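Local structure of N-acetyl-beta-D glucosaminidase (Rhizomucor miehei CAU432, 4ZM6) at residues M100-L105 against T109-V114; V158-L163 against A635-R640; L630-A635 against S675-R680. The protein probably hydrolyses terminal N-acetyl-beta-glucosaminides through its glycoside hydrolase family 3 region and transfers acetyl groups from acetyl-CoA to glucosamine through a GCN5-related region. All blocks are in the same frame, centred on the assembly; numbering follows the deposited sequence.

Interaction 1: residues M100-L105 against T109-V114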
loop_
_atom_site.group_PDB
_atom_site.type_symbol
_atom_site.label_atom_id
_atom_site.label_comp_id
_atom_site.label_asym_id
_atom_site.label_seq_id
_atom_site.Cartn_x
_atom_site.Cartn_y
_atom_site.Cartn_z
ATOM N N MET A 100 13.410 12.712 15.484
ATOM C CA MET A 100 12.814 13.742 14.620
ATOM C C MET A 100 13.874 14.474 13.791
ATOM O O MET A 100 13.598 14.915 12.677
ATOM C CB MET A 100 11.971 14.753 15.402
ATOM C CG MET A 100 11.048 15.573 14.504
ATOM S SD MET A 100 9.818 16.573 15.374
ATOM C CE MET A 100 8.805 15.303 16.124
ATOM N N ALA A 101 15.083 14.600 14.327
ATOM C CA ALA A 101 16.189 15.152 13.554
ATOM C C ALA A 101 16.324 14.360 12.261
ATOM O O ALA A 101 16.269 14.932 11.173
ATOM C CB ALA A 101 17.483 15.107 14.352
ATOM N N LEU A 102 16.465 13.040 12.396
ATOM C CA LEU A 102 16.538 12.127 11.249
ATOM C C LEU A 102 15.306 12.225 10.340
ATOM O O LEU A 102 15.435 12.188 9.114
ATOM C CB LEU A 102 16.719 10.674 11.718
ATOM C CG LEU A 102 18.079 10.313 12.315
ATOM C CD1 LEU A 102 18.019 8.982 13.050
ATOM C CD2 LEU A 102 19.155 10.289 11.236
ATOM N N GLY A 103 14.121 12.338 10.935
ATOM C CA GLY A 103 12.896 12.518 10.159
ATOM C C GLY A 103 12.958 13.751 9.275
ATOM O O GLY A 103 12.620 13.703 8.091
ATOM N N ALA A 104 13.401 14.858 9.860
ATOM C CA ALA A 104 13.577 16.111 9.130
ATOM C C ALA A 104 14.640 15.973 8.045
ATOM O O ALA A 104 14.494 16.522 6.951
ATOM C CB ALA A 104 13.955 17.229 10.095
ATOM N N LEU A 105 15.706 15.244 8.378
ATOM C CA LEU A 105 16.783 14.908 7.440
ATOM C C LEU A 105 16.232 14.140 6.235
ATOM O O LEU A 105 16.551 14.451 5.086
ATOM C CB LEU A 105 17.858 14.075 8.152
ATOM C CG LEU A 105 19.297 14.190 7.644
ATOM C CD1 LEU A 105 20.229 13.448 8.593
ATOM C CD2 LEU A 105 19.444 13.668 6.220
ATOM N N THR A 109 18.603 5.777 4.892
ATOM C CA THR A 109 19.993 5.331 4.873
ATOM C C THR A 109 20.791 5.993 5.995
ATOM O O THR A 109 21.532 5.322 6.720
ATOM C CB THR A 109 20.663 5.627 3.519
ATOM O OG1 THR A 109 19.890 5.035 2.465
ATOM C CG2 THR A 109 22.091 5.075 3.487
ATOM N N ALA A 110 20.621 7.304 6.139
ATOM C CA ALA A 110 21.263 8.056 7.222
ATOM C C ALA A 110 20.913 7.466 8.592
ATOM O O ALA A 110 21.798 7.208 9.408
ATOM C CB ALA A 110 20.872 9.527 7.159
ATOM N N ALA A 111 19.626 7.239 8.836
ATOM C CA ALA A 111 19.196 6.636 10.091
ATOM C C ALA A 111 19.794 5.257 10.298
ATOM O O ALA A 111 20.188 4.921 11.412
ATOM C CB ALA A 111 17.687 6.540 10.148
ATOM N N ARG A 112 19.833 4.457 9.233
ATOM C CA ARG A 112 20.376 3.099 9.310
ATOM C C ARG A 112 21.811 3.180 9.786
ATOM O O ARG A 112 22.195 2.498 10.736
ATOM C CB ARG A 112 20.316 2.396 7.948
ATOM C CG ARG A 112 20.848 0.964 7.940
ATOM C CD ARG A 112 21.307 0.542 6.549
ATOM N NE ARG A 112 22.457 1.321 6.084
ATOM C CZ ARG A 112 22.935 1.314 4.837
ATOM N NH1 ARG A 112 22.378 0.557 3.893
ATOM N NH2 ARG A 112 23.981 2.069 4.528
ATOM N N ASN A 113 22.585 4.037 9.128
ATOM C CA ASN A 113 23.983 4.238 9.484
ATOM C C ASN A 113 24.178 4.703 10.916
ATOM O O ASN A 113 25.091 4.243 11.601
ATOM C CB ASN A 113 24.643 5.212 8.510
ATOM C CG ASN A 113 24.812 4.612 7.129
ATOM O OD1 ASN A 113 24.931 3.392 6.980
ATOM N ND2 ASN A 113 24.813 5.458 6.113
ATOM N N VAL A 114 23.319 5.608 11.373
ATOM C CA VAL A 114 23.386 6.067 12.759
ATOM C C VAL A 114 23.245 4.882 13.710
ATOM O O VAL A 114 24.026 4.745 14.646
ATOM C CB VAL A 114 22.320 7.139 13.057
ATOM C CG1 VAL A 114 22.141 7.334 14.552
ATOM C CG2 VAL A 114 22.716 8.451 12.403
#
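A helical hairpin in the family 3 glycoside hydrolase region sets Leu102 and Leu105 of helix 99-105 against Ala110, Ala111 and Val114 of helix 108-125. The short segments run roughly antiparallel, at 147°, with axes 9.8 Å apart, and their contact is wholly apolar. Leu102 carries most of it. Its CG lies anti to its own carbonyl carbon (chi1 -71°), which points the branched end at helix 108-125. CD1 meets Ala111 CB at 3.8 Å, while CD2 of the same leucine lies over the backbone of Ala111, 3.8 Å from CA, and also reaches CG2 of Val114 at 4.2 Å. One turn on, Leu105 CD1 rests against Ala110 CB at 4.2 Å. Small alanines on helix 108-125 thus receive the branched ends of the leucines, and Val114 closes the row. On another side of helix 108-125, the Asn113 OD1 atom accepts a bond from Arg112 NH2 (2.9 Å) in the guanidinium plane, with Thr109 CG2 over one face of that group, toward its rim. Met161 and Gln165 of helix 155-171 also pack on Leu102, and Leu367 of helix 357-368 on Ala110 and Val114. The pairing is an antiparallel alpha-alpha hairpin with a short connection, closed by leucine-to-alanine packing.

Interaction 2: residues V158-L163 against A635-R640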
loop_
_atom_site.group_PDB
_atom_site.type_symbol
_atom_site.label_atom_id
_atom_site.label_comp_id
_atom_site.label_asym_id
_atom_site.label_seq_id
_atom_site.Cartn_x
_atom_site.Cartn_y
_atom_site.Cartn_z
ATOM N N VAL A 158 7.543 7.364 9.766
ATOM C CA VAL A 158 7.982 6.707 10.991
ATOM C C VAL A 158 8.346 5.245 10.714
ATOM O O VAL A 158 9.302 4.723 11.274
ATOM C CB VAL A 158 6.911 6.817 12.101
ATOM C CG1 VAL A 158 7.281 5.974 13.315
ATOM C CG2 VAL A 158 6.722 8.272 12.515
ATOM N N ALA A 159 7.591 4.592 9.837
ATOM C CA ALA A 159 7.873 3.210 9.455
ATOM C C ALA A 159 9.186 3.118 8.703
ATOM O O ALA A 159 10.058 2.311 9.036
ATOM C CB ALA A 159 6.748 2.671 8.588
ATOM N N ARG A 160 9.300 3.958 7.678
ATOM C CA ARG A 160 10.480 4.031 6.826
ATOM C C ARG A 160 11.753 4.140 7.664
ATOM O O ARG A 160 12.689 3.356 7.485
ATOM C CB ARG A 160 10.360 5.243 5.899
ATOM C CG ARG A 160 11.255 5.207 4.675
ATOM C CD ARG A 160 11.626 6.614 4.222
ATOM N NE ARG A 160 10.469 7.502 4.160
ATOM C CZ ARG A 160 10.532 8.834 4.162
ATOM N NH1 ARG A 160 11.703 9.472 4.223
ATOM N NH2 ARG A 160 9.407 9.538 4.115
ATOM N N MET A 161 11.762 5.100 8.589
ATOM C CA MET A 161 12.933 5.376 9.419
ATOM C C MET A 161 13.098 4.314 10.503
ATOM O O MET A 161 14.219 3.935 10.841
ATOM C CB MET A 161 12.827 6.755 10.071
ATOM C CG MET A 161 12.644 7.937 9.121
ATOM S SD MET A 161 13.916 8.258 7.878
ATOM C CE MET A 161 15.363 8.071 8.878
ATOM N N GLY A 162 11.980 3.841 11.047
ATOM C CA GLY A 162 11.992 2.819 12.094
ATOM C C GLY A 162 12.662 1.530 11.648
ATOM O O GLY A 162 13.630 1.083 12.268
ATOM N N LEU A 163 12.136 0.933 10.576
ATOM C CA LEU A 163 12.742 -0.253 9.952
ATOM C C LEU A 163 14.244 -0.097 9.785
ATOM O O LEU A 163 15.009 -1.001 10.113
ATOM C CB LEU A 163 12.149 -0.515 8.561
ATOM C CG LEU A 163 11.208 -1.704 8.377
ATOM C CD1 LEU A 163 9.835 -1.436 8.975
ATOM C CD2 LEU A 163 11.090 -2.006 6.893
ATOM N N ALA A 635 15.379 2.525 -3.093
ATOM C CA ALA A 635 15.919 1.218 -3.438
ATOM C C ALA A 635 16.185 0.349 -2.206
ATOM O O ALA A 635 15.756 -0.804 -2.163
ATOM C CB ALA A 635 17.187 1.367 -4.268
ATOM N N LEU A 636 16.883 0.892 -1.210
ATOM C CA LEU A 636 17.225 0.104 -0.019
ATOM C C LEU A 636 16.016 -0.138 0.865
ATOM O O LEU A 636 15.936 -1.168 1.529
ATOM C CB LEU A 636 18.334 0.759 0.800
ATOM C CG LEU A 636 19.625 1.172 0.085
ATOM C CD1 LEU A 636 20.785 1.121 1.075
ATOM C CD2 LEU A 636 19.936 0.311 -1.135
ATOM N N GLU A 637 15.082 0.808 0.879
ATOM C CA GLU A 637 13.839 0.635 1.633
ATOM C C GLU A 637 13.039 -0.534 1.073
ATOM O O GLU A 637 12.483 -1.322 1.835
ATOM C CB GLU A 637 12.994 1.916 1.619
ATOM C CG GLU A 637 13.510 2.994 2.561
ATOM C CD GLU A 637 13.158 4.402 2.113
ATOM O OE1 GLU A 637 12.104 4.590 1.460
ATOM O OE2 GLU A 637 13.943 5.327 2.428
ATOM N N HIS A 638 12.992 -0.646 -0.254
ATOM C CA HIS A 638 12.323 -1.773 -0.896
ATOM C C HIS A 638 13.005 -3.094 -0.545
ATOM O O HIS A 638 12.347 -4.022 -0.084
ATOM C CB HIS A 638 12.267 -1.606 -2.415
ATOM C CG HIS A 638 11.801 -2.837 -3.124
ATOM N ND1 HIS A 638 12.563 -3.487 -4.071
ATOM C CD2 HIS A 638 10.673 -3.571 -2.978
ATOM C CE1 HIS A 638 11.911 -4.555 -4.496
ATOM N NE2 HIS A 638 10.764 -4.631 -3.846
ATOM N N PHE A 639 14.316 -3.169 -0.761
ATOM C CA PHE A 639 15.081 -4.357 -0.409
ATOM C C PHE A 639 14.841 -4.733 1.042
ATOM O O PHE A 639 14.611 -5.898 1.363
ATOM C CB PHE A 639 16.580 -4.120 -0.583
ATOM C CG PHE A 639 17.027 -3.942 -2.008
ATOM C CD1 PHE A 639 16.492 -4.707 -3.038
ATOM C CD2 PHE A 639 18.035 -3.035 -2.309
ATOM C CE1 PHE A 639 16.924 -4.535 -4.341
ATOM C CE2 PHE A 639 18.475 -2.867 -3.610
ATOM C CZ PHE A 639 17.916 -3.615 -4.627
ATOM N N ARG A 640 14.903 -3.730 1.909
ATOM C CA ARG A 640 14.750 -3.921 3.345
ATOM C C ARG A 640 13.429 -4.609 3.686
ATOM O O ARG A 640 13.411 -5.566 4.456
ATOM C CB ARG A 640 14.854 -2.566 4.052
ATOM C CG ARG A 640 14.823 -2.621 5.568
ATOM C CD ARG A 640 15.056 -1.246 6.169
ATOM N NE ARG A 640 16.344 -0.664 5.770
ATOM C CZ ARG A 640 16.516 0.476 5.094
ATOM N NH1 ARG A 640 15.487 1.220 4.700
ATOM N NH2 ARG A 640 17.746 0.883 4.809
#
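Arg160 is the first residue of 158-163 to touch 635-640, and it does so with its aliphatic portion. Its CG stands anti to the backbone N (chi1 -161°), which with an extended chi2 lays CG and CD against the carboxylate of Glu637; the bend at chi3 then directs NE and the guanidinium beyond them. Arg160 CD is 3.2 Å from Glu637 OE2, and Arg160 CG is 3.3 Å from Glu637 CD. No N-H joins the two groups: Arg160 NE stays 4.3 Å from Glu637 OE1, which sits well out of the guanidinium plane, so at most a longer-range attraction between opposite charges is likely. Ser108 OG supplies the hydrogen bond to Glu637 OE2 instead. Next along the helix, Met161 turns away from 635-640 and packs on Ala111. Leu163 makes the second contact, an apolar one. Its CB lies 3.8 Å from Arg640 CD, and its CD2 is 4.0 Å from Arg640 CG, as the two side chains run past each other in opposite directions. Beyond this methylene packing Arg640 bends at chi3, its NE forms a salt bridge with Glu167 and one guanidinium face has Leu636 O over its centre, 3.9 Å above the plane. The segments cross at 74° with axes 10.8 Å apart. Helix 155-171 of the glycoside hydrolase region is thereby laid across helix 627-642 of the acetyltransferase region, with helix 108-125 beside both, helix 211-217 next to Ala159 and Leu163, and strand 594-605 touching Ala635, His638 and Phe639.

Interaction 3: residues L630-A635 against S675-R680. With ACO (acetyl coenzyme *a), chain C.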
loop_
_atom_site.group_PDB
_atom_site.type_symbol
_atom_site.label_atom_id
_atom_site.label_comp_id
_atom_site.label_asym_id
_atom_site.label_seq_id
_atom_site.Cartn_x
_atom_site.Cartn_y
_atom_site.Cartn_z
ATOM N N LEU A 630 17.458 10.378 -2.616
ATOM C CA LEU A 630 16.048 9.976 -2.629
ATOM C C LEU A 630 15.861 8.596 -3.238
ATOM O O LEU A 630 15.289 7.702 -2.607
ATOM C CB LEU A 630 15.195 10.966 -3.418
ATOM C CG LEU A 630 14.360 11.914 -2.571
ATOM C CD1 LEU A 630 15.235 12.877 -1.778
ATOM C CD2 LEU A 630 13.404 12.672 -3.479
ATOM N N LEU A 631 16.351 8.448 -4.468
ATOM C CA LEU A 631 16.188 7.220 -5.247
ATOM C C LEU A 631 16.907 6.060 -4.587
ATOM O O LEU A 631 16.376 4.955 -4.505
ATOM C CB LEU A 631 16.724 7.416 -6.671
ATOM C CG LEU A 631 15.943 8.402 -7.542
ATOM C CD1 LEU A 631 16.690 8.718 -8.825
ATOM C CD2 LEU A 631 14.553 7.867 -7.844
ATOM N N HIS A 632 18.121 6.328 -4.126
ATOM C CA HIS A 632 18.947 5.337 -3.452
ATOM C C HIS A 632 18.243 4.757 -2.222
ATOM O O HIS A 632 18.258 3.545 -1.994
ATOM C CB HIS A 632 20.268 5.995 -3.061
ATOM C CG HIS A 632 21.172 5.122 -2.259
ATOM N ND1 HIS A 632 20.970 4.879 -0.919
ATOM C CD2 HIS A 632 22.296 4.455 -2.598
ATOM C CE1 HIS A 632 21.924 4.087 -0.469
ATOM N NE2 HIS A 632 22.741 3.817 -1.468
ATOM N N ASP A 633 17.624 5.632 -1.437
ATOM C CA ASP A 633 16.882 5.220 -0.253
ATOM C C ASP A 633 15.635 4.407 -0.607
ATOM O O ASP A 633 15.336 3.404 0.043
ATOM C CB ASP A 633 16.514 6.447 0.585
ATOM C CG ASP A 633 17.714 7.038 1.305
ATOM O OD1 ASP A 633 18.847 6.933 0.783
ATOM O OD2 ASP A 633 17.531 7.596 2.402
ATOM N N ALA A 634 14.917 4.834 -1.642
ATOM C CA ALA A 634 13.770 4.076 -2.153
ATOM C C ALA A 634 14.190 2.658 -2.514
ATOM O O ALA A 634 13.466 1.703 -2.253
ATOM C CB ALA A 634 13.162 4.772 -3.362
ATOM N N ALA A 635 15.379 2.525 -3.093
ATOM C CA ALA A 635 15.919 1.218 -3.438
ATOM C C ALA A 635 16.185 0.349 -2.206
ATOM O O ALA A 635 15.756 -0.804 -2.163
ATOM C CB ALA A 635 17.187 1.367 -4.268
ATOM N N SER A 675 30.271 4.457 -1.226
ATOM C CA SER A 675 30.987 4.065 -0.001
ATOM C C SER A 675 30.587 4.957 1.167
ATOM O O SER A 675 30.383 4.473 2.282
ATOM C CB SER A 675 32.503 4.080 -0.189
ATOM O OG SER A 675 32.893 5.156 -1.008
ATOM N N LYS A 676 30.428 6.248 0.890
ATOM C CA LYS A 676 30.003 7.219 1.901
ATOM C C LYS A 676 28.629 6.922 2.516
ATOM O O LYS A 676 28.367 7.325 3.649
ATOM C CB LYS A 676 30.001 8.622 1.299
ATOM C CG LYS A 676 30.017 9.740 2.319
ATOM C CD LYS A 676 30.906 10.873 1.830
ATOM C CE LYS A 676 31.051 11.957 2.882
ATOM N NZ LYS A 676 29.738 12.565 3.239
ATOM N N LYS A 677 27.760 6.245 1.765
ATOM C CA LYS A 677 26.451 5.803 2.262
ATOM C C LYS A 677 26.547 4.500 3.053
ATOM O O LYS A 677 25.592 4.119 3.727
ATOM C CB LYS A 677 25.468 5.586 1.107
ATOM C CG LYS A 677 25.183 6.817 0.265
ATOM C CD LYS A 677 24.064 7.663 0.838
ATOM C CE LYS A 677 23.764 8.843 -0.071
ATOM N NZ LYS A 677 23.180 9.984 0.684
ATOM N N GLY A 678 27.678 3.805 2.949
ATOM C CA GLY A 678 27.906 2.585 3.724
ATOM C C GLY A 678 28.258 1.343 2.925
ATOM O O GLY A 678 28.534 0.301 3.516
ATOM N N TRP A 679 28.242 1.437 1.595
ATOM C CA TRP A 679 28.600 0.307 0.741
ATOM C C TRP A 679 30.064 -0.054 0.931
ATOM O O TRP A 679 30.918 0.825 0.933
ATOM C CB TRP A 679 28.354 0.631 -0.740
ATOM C CG TRP A 679 26.906 0.689 -1.138
ATOM C CD1 TRP A 679 26.086 1.776 -1.095
ATOM C CD2 TRP A 679 26.111 -0.388 -1.646
ATOM N NE1 TRP A 679 24.836 1.442 -1.538
ATOM C CE2 TRP A 679 24.822 0.121 -1.886
ATOM C CE3 TRP A 679 26.362 -1.734 -1.914
ATOM C CZ2 TRP A 679 23.787 -0.661 -2.391
ATOM C CZ3 TRP A 679 25.334 -2.513 -2.416
ATOM C CH2 TRP A 679 24.061 -1.973 -2.647
ATOM N N ARG A 680 30.341 -1.347 1.079
ATOM C CA ARG A 680 31.708 -1.843 1.214
ATOM C C ARG A 680 32.329 -2.158 -0.163
ATOM O O ARG A 680 32.133 -3.248 -0.707
ATOM C CB ARG A 680 31.729 -3.080 2.127
HETATM N N1A ACO C . 23.166 21.364 -0.726
HETATM C C2A ACO C . 24.502 21.153 -0.670
HETATM N N3A ACO C . 25.074 19.962 -0.958
HETATM C C4A ACO C . 24.326 18.893 -1.340
HETATM C C5A ACO C . 22.862 19.054 -1.414
HETATM C C6A ACO C . 22.298 20.383 -1.083
HETATM N N6A ACO C . 20.961 20.595 -1.140
HETATM N N7A ACO C . 22.362 17.872 -1.791
HETATM C C8A ACO C . 23.406 17.017 -1.945
HETATM N N9A ACO C . 24.579 17.621 -1.669
HETATM C C1B ACO C . 25.918 16.972 -1.744
HETATM C C2B ACO C . 26.371 16.420 -0.394
HETATM O O2B ACO C . 27.731 16.796 -0.139
HETATM C C3B ACO C . 26.192 14.912 -0.477
HETATM O O3B ACO C . 27.204 14.152 0.211
HETATM P P3B ACO C . 28.745 13.914 -0.244
HETATM O O7A ACO C . 28.701 12.717 -1.170
HETATM O O8A ACO C . 29.200 15.215 -0.866
HETATM O O9A ACO C . 29.424 13.616 1.063
HETATM C C4B ACO C . 26.114 14.622 -1.974
HETATM O O4B ACO C . 25.861 15.864 -2.650
HETATM C C5B ACO C . 25.027 13.601 -2.286
HETATM O O5B ACO C . 24.576 13.837 -3.612
HETATM P P1A ACO C . 23.042 13.666 -4.038
HETATM O O1A ACO C . 22.571 15.005 -4.554
HETATM O O2A ACO C . 22.242 12.948 -2.985
HETATM O O3A ACO C . 23.332 12.644 -5.240
HETATM P P2A ACO C . 23.182 13.097 -6.765
HETATM O O4A ACO C . 21.763 13.575 -6.967
HETATM O O5A ACO C . 24.317 14.010 -7.131
HETATM O O6A ACO C . 23.402 11.684 -7.492
HETATM C CBP ACO C . 24.956 10.105 -8.472
HETATM C CCP ACO C . 24.588 10.930 -7.251
HETATM C CDP ACO C . 23.850 9.104 -8.770
HETATM C CEP ACO C . 26.238 9.344 -8.169
HETATM C CAP ACO C . 25.147 11.085 -9.633
HETATM O OAP ACO C . 26.402 11.745 -9.495
HETATM C C9P ACO C . 25.062 10.439 -10.986
HETATM O O9P ACO C . 23.993 10.455 -11.581
HETATM N N8P ACO C . 26.160 9.891 -11.503
HETATM C C7P ACO C . 26.133 9.305 -12.830
HETATM C C6P ACO C . 27.351 8.446 -13.125
HETATM C C5P ACO C . 27.434 7.144 -12.348
HETATM O O5P ACO C . 28.560 6.706 -12.184
HETATM N N4P ACO C . 26.344 6.493 -11.909
HETATM C C3P ACO C . 26.431 5.199 -11.227
HETATM C C2P ACO C . 26.328 4.007 -12.186
HETATM S S1P ACO C . 26.959 2.497 -11.494
HETATM C C ACO C . 25.654 1.796 -10.744
HETATM O O ACO C . 24.586 2.380 -10.686
HETATM C CH3 ACO C . 25.848 0.440 -10.145
#
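His632 and Trp679 meet rim to rim through one hydrogen bond: Trp679 NE1 donates to His632 NE2 over 3.2 Å, almost straight at 164°. The acceptor lies in the indole plane and the donor near the imidazole plane; the rings stand at 83° and meet at their rims, neither lying over the face of the other. CG of His632 anti to its backbone N carries the ring toward 675-680. Lys677 lies over one face of that ring, with its CG 4.2 Å above the plane and toward the rim. At the other imidazole nitrogen, ND1 bonds weakly to Asp633 OD1 (3.4 Å). Helix 627-642 is the crossover helix of the GNAT fold, linking the parallel strands 608-618 and 646-649; the glycine-rich segment Gly624-Gly628, which binds acetyl-CoA, runs into its start. Leu616 on the first of those strands packs against His632, while Ile647 and Leu649 on the second touch Trp679. The ammonium of Lys677 bonds Thr629 OG1, itself a ligand of the cofactor, making this lysine second shell. Beside it Lys676 NZ reaches O9A of the cofactor's 3'-phosphate, at a doubtfully short modelled distance. Immediately before Trp679, Gly678 ends helix 665-677 in a Schellman motif with positive phi (125°).

All three interactions meet where the glycoside hydrolase and acetyltransferase regions adjoin, their centres 11 to 13 Å apart. Interactions 2 and 3 share Ala635 on helix 627-642, and Leu636 CD2 of the former lies 4.2 Å from Trp679 CZ2 of the latter. Interaction 1 is tied to interaction 3 by two probable hydrogen bonds, Thr109 OG1 to Asp633 OD1 (2.7 Å) and Asn113 ND2 to Lys677 O (2.8 Å). It joins interaction 2 by packing, with Arg112 beside Leu636 and Arg640. Interaction 3 alone touches acetyl-CoA, through Lys676; the side chains of Leu105 and Glu637 remain about 10 Å and 12 Å from the cofactor.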